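Local coordinates for ABC transporter substrate-binding protein-branched chain amino acid transport (Streptococcus pneumoniae, PDB 4GNR) that binds isoleucine and probably other branched-chain amino acids outside the cell, delivering them to an ABC transporter for uptake, at residues A31-D36 and R272-E277. Residues are numbered along the deposited sequence; the frame is centred on the assembly and turned at random.
Sequences AQLAVD and RAKYNE
K274 reaches from the last turn of helix 262-275 to the flank of helix 21-40, passing L33 on its way to D36. Its chain leaves with CG anti to the backbone N (chi1 -172°) and bends at chi2, which lays the methylenes along L33 CD1; K274 CG comes within 3.8 Å of that methyl, the two side chains running past each other in opposite directions. The K274 and D36 side chains cross at about a right angle, and K274 NZ donates to D36 OD2 at 2.9 Å in a salt bridge, on the anti side and 28° out of the carboxylate plane. One turn earlier, Q32 NE2 grips the other oxygen, D36 OD1, at 2.9 Å from above that plane, so each carboxylate oxygen has its own donor and the group's rotation is restrained. K274 CG also sits over the centre of the Y275 ring, 3.8 Å above it. The ring's hydroxyl is hydrogen-bonded to K29 O, while L33 CB approaches the ring obliquely. F267 and Y271 extend the apolar packing around L33. Helix 21-40 packs on strands 7-14 and 48-55 through Q32 and V35, with helix 262-275 outside it, in one lobe of the two-lobed (Venus flytrap) binding-protein fold.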
ATOM      1  N   ALA A  31      -7.426 -10.623   0.369  1.00  5.15           N
ATOM      2  CA  ALA A  31      -8.833 -10.468   0.735  1.00  5.29           C
ATOM      3  C   ALA A  31      -9.612 -11.764   0.498  1.00  5.30           C
ATOM      4  O   ALA A  31     -10.417 -12.178   1.328  1.00  5.83           O
ATOM      5  CB  ALA A  31      -9.439  -9.301  -0.038  1.00  5.70           C
ATOM      6  N   GLN A  32      -9.382 -12.386  -0.652  1.00  5.80           N
ATOM      7  CA  GLN A  32     -10.110 -13.624  -0.963  1.00  6.28           C
ATOM      8  C   GLN A  32      -9.729 -14.748   0.011  1.00  6.34           C
ATOM      9  O   GLN A  32     -10.578 -15.571   0.373  1.00  7.06           O
ATOM     10  CB  GLN A  32      -9.876 -14.053  -2.410  1.00  6.81           C
ATOM     11  CG  GLN A  32     -10.783 -15.217  -2.818  1.00  7.81           C
ATOM     12  CD  GLN A  32     -12.257 -14.835  -2.871  1.00  8.12           C
ATOM     13  OE1 GLN A  32     -12.632 -13.894  -3.573  1.00  9.29           O
ATOM     14  NE2 GLN A  32     -13.100 -15.590  -2.181  1.00 10.22           N
ATOM     15  N   LEU A  33      -8.450 -14.802   0.414  1.00  6.28           N
ATOM     16  CA  LEU A  33      -8.019 -15.809   1.393  1.00  6.79           C
ATOM     17  C   LEU A  33      -8.816 -15.624   2.695  1.00  6.52           C
ATOM     18  O   LEU A  33      -9.306 -16.596   3.278  1.00  7.08           O
ATOM     19  CB  LEU A  33      -6.527 -15.698   1.647  1.00  7.07           C
ATOM     20  CG  LEU A  33      -5.936 -16.667   2.669  1.00  7.92           C
ATOM     21  CD1 LEU A  33      -6.119 -18.111   2.216  1.00 11.51           C
ATOM     22  CD2 LEU A  33      -4.482 -16.317   2.946  1.00  9.31           C
ATOM     23  N   ALA A  34      -8.925 -14.384   3.166  1.00  6.15           N
ATOM     24  CA  ALA A  34      -9.687 -14.110   4.382  1.00  6.24           C
ATOM     25  C   ALA A  34     -11.150 -14.551   4.206  1.00  6.10           C
ATOM     26  O   ALA A  34     -11.718 -15.184   5.102  1.00  6.83           O
ATOM     27  CB  ALA A  34      -9.597 -12.643   4.748  1.00  6.67           C
ATOM     28  N   VAL A  35     -11.774 -14.167   3.082  1.00  6.10           N
ATOM     29  CA  VAL A  35     -13.168 -14.561   2.847  1.00  6.68           C
ATOM     30  C   VAL A  35     -13.318 -16.086   2.890  1.00  7.06           C
ATOM     31  O   VAL A  35     -14.227 -16.627   3.505  1.00  7.65           O
ATOM     32  CB  VAL A  35     -13.701 -13.999   1.524  1.00  6.71           C
ATOM     33  CG1 VAL A  35     -15.024 -14.642   1.187  1.00  8.26           C
ATOM     34  CG2 VAL A  35     -13.817 -12.486   1.612  1.00  7.23           C
ATOM     35  N   ASP A  36     -12.439 -16.774   2.181  1.00  7.34           N
ATOM     36  CA  ASP A  36     -12.515 -18.245   2.126  1.00  7.82           C
ATOM     37  C   ASP A  36     -12.451 -18.857   3.510  1.00  7.71           C
ATOM     38  O   ASP A  36     -13.194 -19.797   3.831  1.00  8.74           O
ATOM     39  CB  ASP A  36     -11.427 -18.800   1.211  1.00  8.86           C
ATOM     40  CG  ASP A  36     -11.655 -18.472  -0.267  1.00 10.09           C
ATOM     41  OD1 ASP A  36     -12.754 -18.039  -0.677  1.00 11.06           O
ATOM     42  OD2 ASP A  36     -10.708 -18.743  -1.015  1.00 13.06           O
ATOM     43  N   ARG A 272       1.057 -19.011   1.620  1.00  9.55           N
ATOM     44  CA  ARG A 272       1.918 -19.922   0.879  1.00 10.22           C
ATOM     45  C   ARG A 272       1.162 -21.218   0.517  1.00 10.21           C
ATOM     46  O   ARG A 272       1.314 -21.722  -0.611  1.00 12.31           O
ATOM     47  CB  ARG A 272       3.160 -20.261   1.702  1.00 10.48           C
ATOM     48  CG  ARG A 272       4.181 -19.148   1.807  1.00 11.33           C
ATOM     49  CD  ARG A 272       5.280 -19.484   2.798  1.00 12.48           C
ATOM     50  NE  ARG A 272       6.402 -18.549   2.686  1.00 14.69           N
ATOM     51  CZ  ARG A 272       7.472 -18.537   3.482  1.00 14.76           C
ATOM     52  NH1 ARG A 272       7.523 -19.321   4.542  1.00 14.87           N
ATOM     53  NH2 ARG A 272       8.444 -17.664   3.260  1.00 17.60           N
ATOM     54  N   ALA A 273       0.389 -21.764   1.451  1.00 10.91           N
ATOM     55  CA  ALA A 273      -0.329 -23.015   1.160  1.00 11.37           C
ATOM     56  C   ALA A 273      -1.394 -22.802   0.084  1.00 11.40           C
ATOM     57  O   ALA A 273      -1.585 -23.646  -0.816  1.00 13.21           O
ATOM     58  CB  ALA A 273      -0.946 -23.599   2.419  1.00 12.55           C
ATOM     59  N   LYS A 274      -2.093 -21.680   0.162  1.00 10.90           N
ATOM     60  CA  LYS A 274      -3.165 -21.429  -0.780  1.00 11.32           C
ATOM     61  C   LYS A 274      -2.686 -21.097  -2.184  1.00 10.94           C
ATOM     62  O   LYS A 274      -3.231 -21.604  -3.165  1.00 13.21           O
ATOM     63  CB  LYS A 274      -3.994 -20.213  -0.322  1.00 11.12           C
ATOM     64  CG  LYS A 274      -5.272 -19.905  -1.059  1.00 14.39           C
ATOM     65  CD  LYS A 274      -6.407 -20.766  -0.547  1.00 18.98           C
ATOM     66  CE  LYS A 274      -7.761 -20.230  -1.008  1.00 20.37           C
ATOM     67  NZ  LYS A 274      -8.933 -20.904  -0.350  1.00 18.31           N
ATOM     68  N   TYR A 275      -1.673 -20.234  -2.272  1.00 11.18           N
ATOM     69  CA  TYR A 275      -1.191 -19.664  -3.527  1.00 11.43           C
ATOM     70  C   TYR A 275       0.158 -20.111  -4.055  1.00 12.50           C
ATOM     71  O   TYR A 275       0.495 -19.848  -5.211  1.00 13.95           O
ATOM     72  CB  TYR A 275      -1.173 -18.105  -3.459  1.00 11.23           C
ATOM     73  CG  TYR A 275      -2.517 -17.505  -3.172  1.00  9.70           C
ATOM     74  CD1 TYR A 275      -3.525 -17.569  -4.111  1.00 11.40           C
ATOM     75  CD2 TYR A 275      -2.764 -16.824  -1.990  1.00  9.20           C
ATOM     76  CE1 TYR A 275      -4.761 -17.035  -3.870  1.00 10.56           C
ATOM     77  CE2 TYR A 275      -4.001 -16.285  -1.725  1.00  8.03           C
ATOM     78  CZ  TYR A 275      -5.003 -16.388  -2.673  1.00  9.06           C
ATOM     79  OH  TYR A 275      -6.255 -15.860  -2.458  1.00  9.03           O
ATOM     80  N   ASN A 276       0.939 -20.757  -3.201  1.00 12.73           N
ATOM     81  CA  ASN A 276       2.288 -21.219  -3.556  1.00 13.34           C
ATOM     82  C   ASN A 276       3.114 -20.021  -4.037  1.00 12.90           C
ATOM     83  O   ASN A 276       3.922 -20.111  -4.970  1.00 15.38           O
ATOM     84  CB  ASN A 276       2.281 -22.273  -4.647  1.00 14.07           C
ATOM     85  CG  ASN A 276       3.631 -22.957  -4.786  1.00 17.45           C
ATOM     86  OD1 ASN A 276       4.441 -22.995  -3.838  1.00 21.22           O
ATOM     87  ND2 ASN A 276       3.878 -23.529  -5.955  1.00 19.97           N
ATOM     88  N   GLU A 277       2.881 -18.888  -3.372  1.00 13.53           N
ATOM     89  CA  GLU A 277       3.529 -17.604  -3.647  1.00 13.53           C
ATOM     90  C   GLU A 277       3.764 -16.860  -2.315  1.00 12.79           C
ATOM     91  O   GLU A 277       3.120 -17.140  -1.320  1.00 12.77           O
ATOM     92  CB  GLU A 277       2.627 -16.679  -4.520  1.00 14.55           C
ATOM     93  CG  GLU A 277       2.358 -17.220  -5.921  1.00 15.94           C
ATOM     94  CD  GLU A 277       1.405 -16.363  -6.762  1.00 18.23           C
ATOM     95  OE1 GLU A 277       0.776 -15.411  -6.255  1.00 21.56           O
ATOM     96  OE2 GLU A 277       1.263 -16.685  -7.966  1.00 22.78           O
TER